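Local coordinates for protein 4-hydroxybenzoyl-CoA thioesterase (Bacillus halodurans, PDB 5WH9) that probably hydrolyses aromatic acyl-coenzyme A thioesters such as gentisyl-CoA, as a hotdog-fold thioesterase assembled from four copies of the chain, at residues 5-14 with 28-36. Numbering follows the deposited sequence.
Sequences VYHFRVKFGD and KWMDEACHH
Phe8 lies face to face with Trp29 at the buried heart of this contact, where, in the hotdog fold, strand 6-9 at the sheet's edge meets the long helix 25-40 that the curved antiparallel sheet wraps. The strand runs against the helix at 144°, and its alternation sorts the side chains: Tyr6 and Phe8 turn inward, His7 and Arg9 outward. Phe8 stacks on the five-membered ring of the indole, centroids 3.7 Å apart and planes tilted by 25°. With chi1 at 76°, CG lies between the backbone N and the carbonyl carbon, which swings the ring across beneath the indole; the CB itself already points at the helix. Val10 CG2 approaches Trp29 CH2 obliquely, while Asp14 OD2 sits 3.6 Å from Trp29 CZ2 near the indole plane; the same OD2 accepts the backbone N-H of Lys11, which steadies the carboxylate. Val21 and Leu68 add to the packing on the indole.

Packing is looser toward the chain start. There Tyr6 CB rests over one face of the partly exposed His36 ring, 4.2 Å from its centroid, and Val5 O comes near His36 CE1, while the exposed Val5 turns its side chain away from the helix, against Arg77. Between these two regions the Tyr6 ring leans against Ala33, and its hydroxyl donates to Glu32 OE1 while also bonding Lys11 NZ of the second subunit, tying the contact to the subunit interface. The other carboxylate oxygen, OE2, takes a salt bridge from Lys28 NZ at 2.8 Å, so both oxygens of Glu32 are held. A water completes the join, accepting from Trp29 NE1 at 3.0 Å and donating to Arg9 O at 2.8 Å.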
ATOM      1  N   VAL B   5      -3.900  18.311  15.672  1.00 26.34           N
ATOM      2  CA  VAL B   5      -2.857  17.371  15.301  1.00 27.67           C
ATOM      3  C   VAL B   5      -3.425  16.026  14.864  1.00 21.83           C
ATOM      4  O   VAL B   5      -4.449  15.594  15.356  1.00 28.60           O
ATOM      5  CB  VAL B   5      -1.856  17.167  16.451  1.00 27.09           C
ATOM      6  CG1 VAL B   5      -1.022  18.407  16.654  1.00 28.17           C
ATOM      7  CG2 VAL B   5      -2.573  16.796  17.727  1.00 23.91           C
ATOM      8  N   TYR B   6      -2.756  15.362  13.942  1.00 19.95           N
ATOM      9  CA  TYR B   6      -3.234  14.084  13.463  1.00 16.48           C
ATOM     10  C   TYR B   6      -2.437  12.931  14.043  1.00 17.33           C
ATOM     11  O   TYR B   6      -1.282  12.738  13.746  1.00 22.15           O
ATOM     12  CB  TYR B   6      -3.207  14.060  11.939  1.00 17.67           C
ATOM     13  CG  TYR B   6      -3.603  12.750  11.323  1.00 18.68           C
ATOM     14  CD1 TYR B   6      -4.847  12.205  11.546  1.00 22.28           C
ATOM     15  CD2 TYR B   6      -2.733  12.061  10.517  1.00 16.86           C
ATOM     16  CE1 TYR B   6      -5.213  11.017  10.974  1.00 16.74           C
ATOM     17  CE2 TYR B   6      -3.093  10.869   9.940  1.00 21.01           C
ATOM     18  CZ  TYR B   6      -4.335  10.353  10.180  1.00 17.39           C
ATOM     19  OH  TYR B   6      -4.691   9.174   9.627  1.00 15.52           O
ATOM     20  N   HIS B   7      -3.098  12.164  14.883  1.00 18.40           N
ATOM     21  CA  HIS B   7      -2.503  11.018  15.539  1.00 20.70           C
ATOM     22  C   HIS B   7      -2.572   9.767  14.692  1.00 19.89           C
ATOM     23  O   HIS B   7      -3.491   9.593  13.924  1.00 20.79           O
ATOM     24  CB  HIS B   7      -3.203  10.758  16.865  1.00 24.44           C
ATOM     25  CG  HIS B   7      -2.798  11.695  17.950  1.00 25.66           C
ATOM     26  ND1 HIS B   7      -3.572  12.762  18.340  1.00 31.86           N
ATOM     27  CD2 HIS B   7      -1.694  11.733  18.723  1.00 22.53           C
ATOM     28  CE1 HIS B   7      -2.963  13.414  19.306  1.00 26.12           C
ATOM     29  NE2 HIS B   7      -1.822  12.808  19.558  1.00 27.03           N
ATOM     30  N   PHE B   8      -1.589   8.901  14.849  1.00 11.51           N
ATOM     31  CA  PHE B   8      -1.564   7.639  14.136  1.00 13.33           C
ATOM     32  C   PHE B   8      -0.546   6.694  14.727  1.00 12.08           C
ATOM     33  O   PHE B   8       0.360   7.099  15.409  1.00 10.32           O
ATOM     34  CB  PHE B   8      -1.373   7.810  12.617  1.00 13.17           C
ATOM     35  CG  PHE B   8       0.031   8.135  12.193  1.00 11.05           C
ATOM     36  CD1 PHE B   8       0.432   9.440  12.045  1.00 10.51           C
ATOM     37  CD2 PHE B   8       0.939   7.135  11.914  1.00 13.36           C
ATOM     38  CE1 PHE B   8       1.708   9.743  11.638  1.00 12.04           C
ATOM     39  CE2 PHE B   8       2.221   7.435  11.516  1.00 12.79           C
ATOM     40  CZ  PHE B   8       2.602   8.742  11.369  1.00 12.69           C
ATOM     41  N   ARG B   9      -0.733   5.417  14.453  1.00 17.91           N
ATOM     42  CA  ARG B   9       0.161   4.359  14.899  1.00 15.93           C
ATOM     43  C   ARG B   9       0.750   3.614  13.698  1.00 19.63           C
ATOM     44  O   ARG B   9       0.049   3.336  12.732  1.00 21.19           O
ATOM     45  CB  ARG B   9      -0.591   3.364  15.771  1.00 21.85           C
ATOM     46  CG  ARG B   9      -1.242   3.954  17.020  1.00 29.59           C
ATOM     47  CD  ARG B   9      -1.268   2.907  18.115  1.00 38.55           C
ATOM     48  NE  ARG B   9      -1.993   3.343  19.304  1.00 51.51           N
ATOM     49  CZ  ARG B   9      -2.244   2.564  20.354  1.00 54.86           C
ATOM     50  NH1 ARG B   9      -1.820   1.306  20.371  1.00 51.51           N
ATOM     51  NH2 ARG B   9      -2.914   3.047  21.394  1.00 61.49           N
ATOM     52  N   VAL B  10       2.036   3.293  13.777  1.00 11.70           N
ATOM     53  CA  VAL B  10       2.695   2.465  12.779  1.00 15.90           C
ATOM     54  C   VAL B  10       2.184   1.019  12.785  1.00 19.10           C
ATOM     55  O   VAL B  10       2.343   0.280  13.772  1.00 22.04           O
ATOM     56  CB  VAL B  10       4.220   2.470  12.996  1.00 15.97           C
ATOM     57  CG1 VAL B  10       4.900   1.556  12.009  1.00 14.31           C
ATOM     58  CG2 VAL B  10       4.756   3.881  12.867  1.00 14.65           C
ATOM     59  N   LYS B  11       1.556   0.625  11.686  1.00 15.66           N
ATOM     60  CA  LYS B  11       1.109  -0.747  11.512  1.00 14.56           C
ATOM     61  C   LYS B  11       2.278  -1.622  11.076  1.00 16.60           C
ATOM     62  O   LYS B  11       3.212  -1.164  10.413  1.00 18.07           O
ATOM     63  CB  LYS B  11       0.030  -0.829  10.430  1.00 15.98           C
ATOM     64  CG  LYS B  11      -1.073   0.196  10.586  1.00 19.13           C
ATOM     65  CD  LYS B  11      -1.566   0.290  12.038  1.00 17.76           C
ATOM     66  CE  LYS B  11      -2.676   1.299  12.149  1.00 20.65           C
ATOM     67  NZ  LYS B  11      -3.450   1.089  13.405  1.00 29.04           N
ATOM     68  N   PHE B  12       2.207  -2.891  11.438  1.00 15.16           N
ATOM     69  CA  PHE B  12       3.154  -3.878  10.957  1.00 14.69           C
ATOM     70  C   PHE B  12       3.354  -3.743   9.437  1.00 13.76           C
ATOM     71  O   PHE B  12       4.482  -3.762   8.933  1.00 13.35           O
ATOM     72  CB  PHE B  12       2.614  -5.262  11.310  1.00 15.24           C
ATOM     73  CG  PHE B  12       3.540  -6.362  10.974  1.00 18.06           C
ATOM     74  CD1 PHE B  12       4.798  -6.415  11.549  1.00 17.64           C
ATOM     75  CD2 PHE B  12       3.171  -7.336  10.073  1.00 18.40           C
ATOM     76  CE1 PHE B  12       5.663  -7.434  11.242  1.00 20.02           C
ATOM     77  CE2 PHE B  12       4.041  -8.354   9.757  1.00 25.06           C
ATOM     78  CZ  PHE B  12       5.290  -8.400  10.346  1.00 21.81           C
ATOM     79  N   GLY B  13       2.250  -3.582   8.721  1.00 12.27           N
ATOM     80  CA  GLY B  13       2.265  -3.512   7.275  1.00 17.35           C
ATOM     81  C   GLY B  13       2.903  -2.267   6.689  1.00 20.21           C
ATOM     82  O   GLY B  13       3.081  -2.193   5.467  1.00 17.60           O
ATOM     83  N   ASP B  14       3.230  -1.299   7.548  1.00 15.24           N
ATOM     84  CA  ASP B  14       3.934  -0.082   7.151  1.00 15.49           C
ATOM     85  C   ASP B  14       5.439  -0.280   7.220  1.00 17.00           C
ATOM     86  O   ASP B  14       6.203   0.597   6.808  1.00 15.28           O
ATOM     87  CB  ASP B  14       3.580   1.083   8.076  1.00 13.23           C
ATOM     88  CG  ASP B  14       2.127   1.482   7.977  1.00 18.88           C
ATOM     89  OD1 ASP B  14       1.597   1.495   6.843  1.00 20.69           O
ATOM     90  OD2 ASP B  14       1.516   1.771   9.035  1.00 18.45           O
ATOM     91  N   LYS B  28       1.943   9.151   2.652  1.00 12.14           N
ATOM     92  CA  LYS B  28       0.603   8.657   2.944  1.00 13.17           C
ATOM     93  C   LYS B  28       0.098   9.350   4.209  1.00 16.09           C
ATOM     94  O   LYS B  28      -1.037   9.836   4.270  1.00 11.84           O
ATOM     95  CB  LYS B  28       0.663   7.120   3.119  1.00 16.21           C
ATOM     96  CG  LYS B  28      -0.550   6.391   3.716  1.00 16.30           C
ATOM     97  CD  LYS B  28      -0.078   5.085   4.430  1.00 24.21           C
ATOM     98  CE  LYS B  28      -1.176   4.026   4.669  1.00 38.48           C
ATOM     99  NZ  LYS B  28      -2.304   4.359   5.639  1.00 30.17           N
ATOM    100  N   TRP B  29       0.958   9.419   5.219  1.00 12.28           N
ATOM    101  CA  TRP B  29       0.545  10.012   6.483  1.00 13.79           C
ATOM    102  C   TRP B  29       0.334  11.514   6.343  1.00 12.03           C
ATOM    103  O   TRP B  29      -0.589  12.046   6.949  1.00 11.72           O
ATOM    104  CB  TRP B  29       1.538   9.686   7.602  1.00 13.70           C
ATOM    105  CG  TRP B  29       1.496   8.253   8.017  1.00 11.29           C
ATOM    106  CD1 TRP B  29       0.386   7.478   8.185  1.00 13.09           C
ATOM    107  CD2 TRP B  29       2.620   7.416   8.311  1.00 11.86           C
ATOM    108  NE1 TRP B  29       0.753   6.212   8.562  1.00 14.65           N
ATOM    109  CE2 TRP B  29       2.120   6.149   8.645  1.00 10.89           C
ATOM    110  CE3 TRP B  29       4.007   7.617   8.315  1.00 11.48           C
ATOM    111  CZ2 TRP B  29       2.956   5.089   8.995  1.00  9.20           C
ATOM    112  CZ3 TRP B  29       4.820   6.577   8.653  1.00  9.58           C
ATOM    113  CH2 TRP B  29       4.299   5.327   8.988  1.00 11.04           C
ATOM    114  N   MET B  30       1.162  12.193   5.544  1.00 14.80           N
ATOM    115  CA  MET B  30       0.938  13.612   5.273  1.00 15.16           C
ATOM    116  C   MET B  30      -0.353  13.812   4.512  1.00 18.14           C
ATOM    117  O   MET B  30      -1.136  14.722   4.807  1.00 19.36           O
ATOM    118  CB  MET B  30       2.084  14.230   4.485  1.00 17.34           C
ATOM    119  CG  MET B  30       3.297  14.508   5.338  1.00 15.09           C
ATOM    120  SD  MET B  30       4.612  15.371   4.453  1.00 24.82           S
ATOM    121  CE  MET B  30       4.841  14.281   3.049  1.00 14.29           C
ATOM    122  N   ASP B  31      -0.601  12.955   3.538  1.00 14.69           N
ATOM    123  CA  ASP B  31      -1.872  13.050   2.846  1.00 13.92           C
ATOM    124  C   ASP B  31      -3.021  12.928   3.865  1.00 14.81           C
ATOM    125  O   ASP B  31      -3.993  13.688   3.816  1.00 15.61           O
ATOM    126  CB  ASP B  31      -1.978  11.990   1.763  1.00 13.09           C
ATOM    127  CG  ASP B  31      -3.208  12.158   0.922  1.00 14.17           C
ATOM    128  OD1 ASP B  31      -3.179  12.953  -0.034  1.00 20.20           O
ATOM    129  OD2 ASP B  31      -4.214  11.500   1.220  1.00 17.46           O
ATOM    130  N   GLU B  32      -2.903  11.989   4.799  1.00  9.92           N
ATOM    131  CA  GLU B  32      -3.941  11.822   5.808  1.00 12.17           C
ATOM    132  C   GLU B  32      -4.018  13.040   6.724  1.00 11.71           C
ATOM    133  O   GLU B  32      -5.101  13.501   7.064  1.00  8.92           O
ATOM    134  CB  GLU B  32      -3.699  10.565   6.635  1.00  9.63           C
ATOM    135  CG  GLU B  32      -3.618   9.326   5.784  1.00 13.82           C
ATOM    136  CD  GLU B  32      -3.315   8.060   6.575  1.00 11.10           C
ATOM    137  OE1 GLU B  32      -3.325   8.087   7.830  1.00 12.41           O
ATOM    138  OE2 GLU B  32      -3.058   7.036   5.924  1.00  9.67           O
ATOM    139  N   ALA B  33      -2.871  13.566   7.124  1.00 16.90           N
ATOM    140  CA  ALA B  33      -2.886  14.752   7.963  1.00 17.13           C
ATOM    141  C   ALA B  33      -3.591  15.884   7.232  1.00 19.66           C
ATOM    142  O   ALA B  33      -4.422  16.570   7.824  1.00 15.85           O
ATOM    143  CB  ALA B  33      -1.491  15.161   8.354  1.00 17.55           C
ATOM    144  N   CYS B  34      -3.264  16.068   5.950  1.00 17.88           N
ATOM    145  CA  CYS B  34      -3.867  17.131   5.148  1.00 16.28           C
ATOM    146  C   CYS B  34      -5.383  17.075   5.165  1.00 17.55           C
ATOM    147  O   CYS B  34      -6.033  18.093   5.364  1.00 19.57           O
ATOM    148  CB  CYS B  34      -3.389  17.075   3.700  1.00 20.26           C
ATOM    149  SG  CYS B  34      -4.351  18.163   2.587  1.00 23.61           S
ATOM    150  N   HIS B  35      -5.937  15.881   4.942  1.00 19.27           N
ATOM    151  CA  HIS B  35      -7.383  15.674   4.937  1.00 18.55           C
ATOM    152  C   HIS B  35      -7.980  15.907   6.316  1.00 18.06           C
ATOM    153  O   HIS B  35      -9.092  16.420   6.463  1.00 15.25           O
ATOM    154  CB  HIS B  35      -7.702  14.242   4.529  1.00 15.01           C
ATOM    155  CG  HIS B  35      -7.668  14.003   3.052  1.00 20.30           C
ATOM    156  ND1 HIS B  35      -6.508  13.682   2.371  1.00 18.58           N
ATOM    157  CD2 HIS B  35      -8.658  14.016   2.130  1.00 17.42           C
ATOM    158  CE1 HIS B  35      -6.784  13.529   1.089  1.00 16.28           C
ATOM    159  NE2 HIS B  35      -8.084  13.712   0.918  1.00 24.10           N
ATOM    160  N   HIS B  36      -7.251  15.477   7.334  1.00 14.02           N
ATOM    161  CA  HIS B  36      -7.723  15.634   8.697  1.00 16.80           C
ATOM    162  C   HIS B  36      -7.670  17.095   9.075  1.00 17.27           C
ATOM    163  O   HIS B  36      -8.444  17.571   9.896  1.00 16.80           O
ATOM    164  CB  HIS B  36      -6.861  14.819   9.652  1.00 16.36           C
ATOM    165  CG  HIS B  36      -7.067  15.160  11.090  1.00 20.04           C
ATOM    166  ND1 HIS B  36      -6.465  16.245  11.686  1.00 17.65           N
ATOM    167  CD2 HIS B  36      -7.789  14.548  12.058  1.00 19.68           C
ATOM    168  CE1 HIS B  36      -6.811  16.289  12.962  1.00 23.92           C
ATOM    169  NE2 HIS B  36      -7.615  15.269  13.211  1.00 17.81           N
TER
HETATM  170  O   HOH W   1      -0.930   4.526  10.355  1.00 25.42           O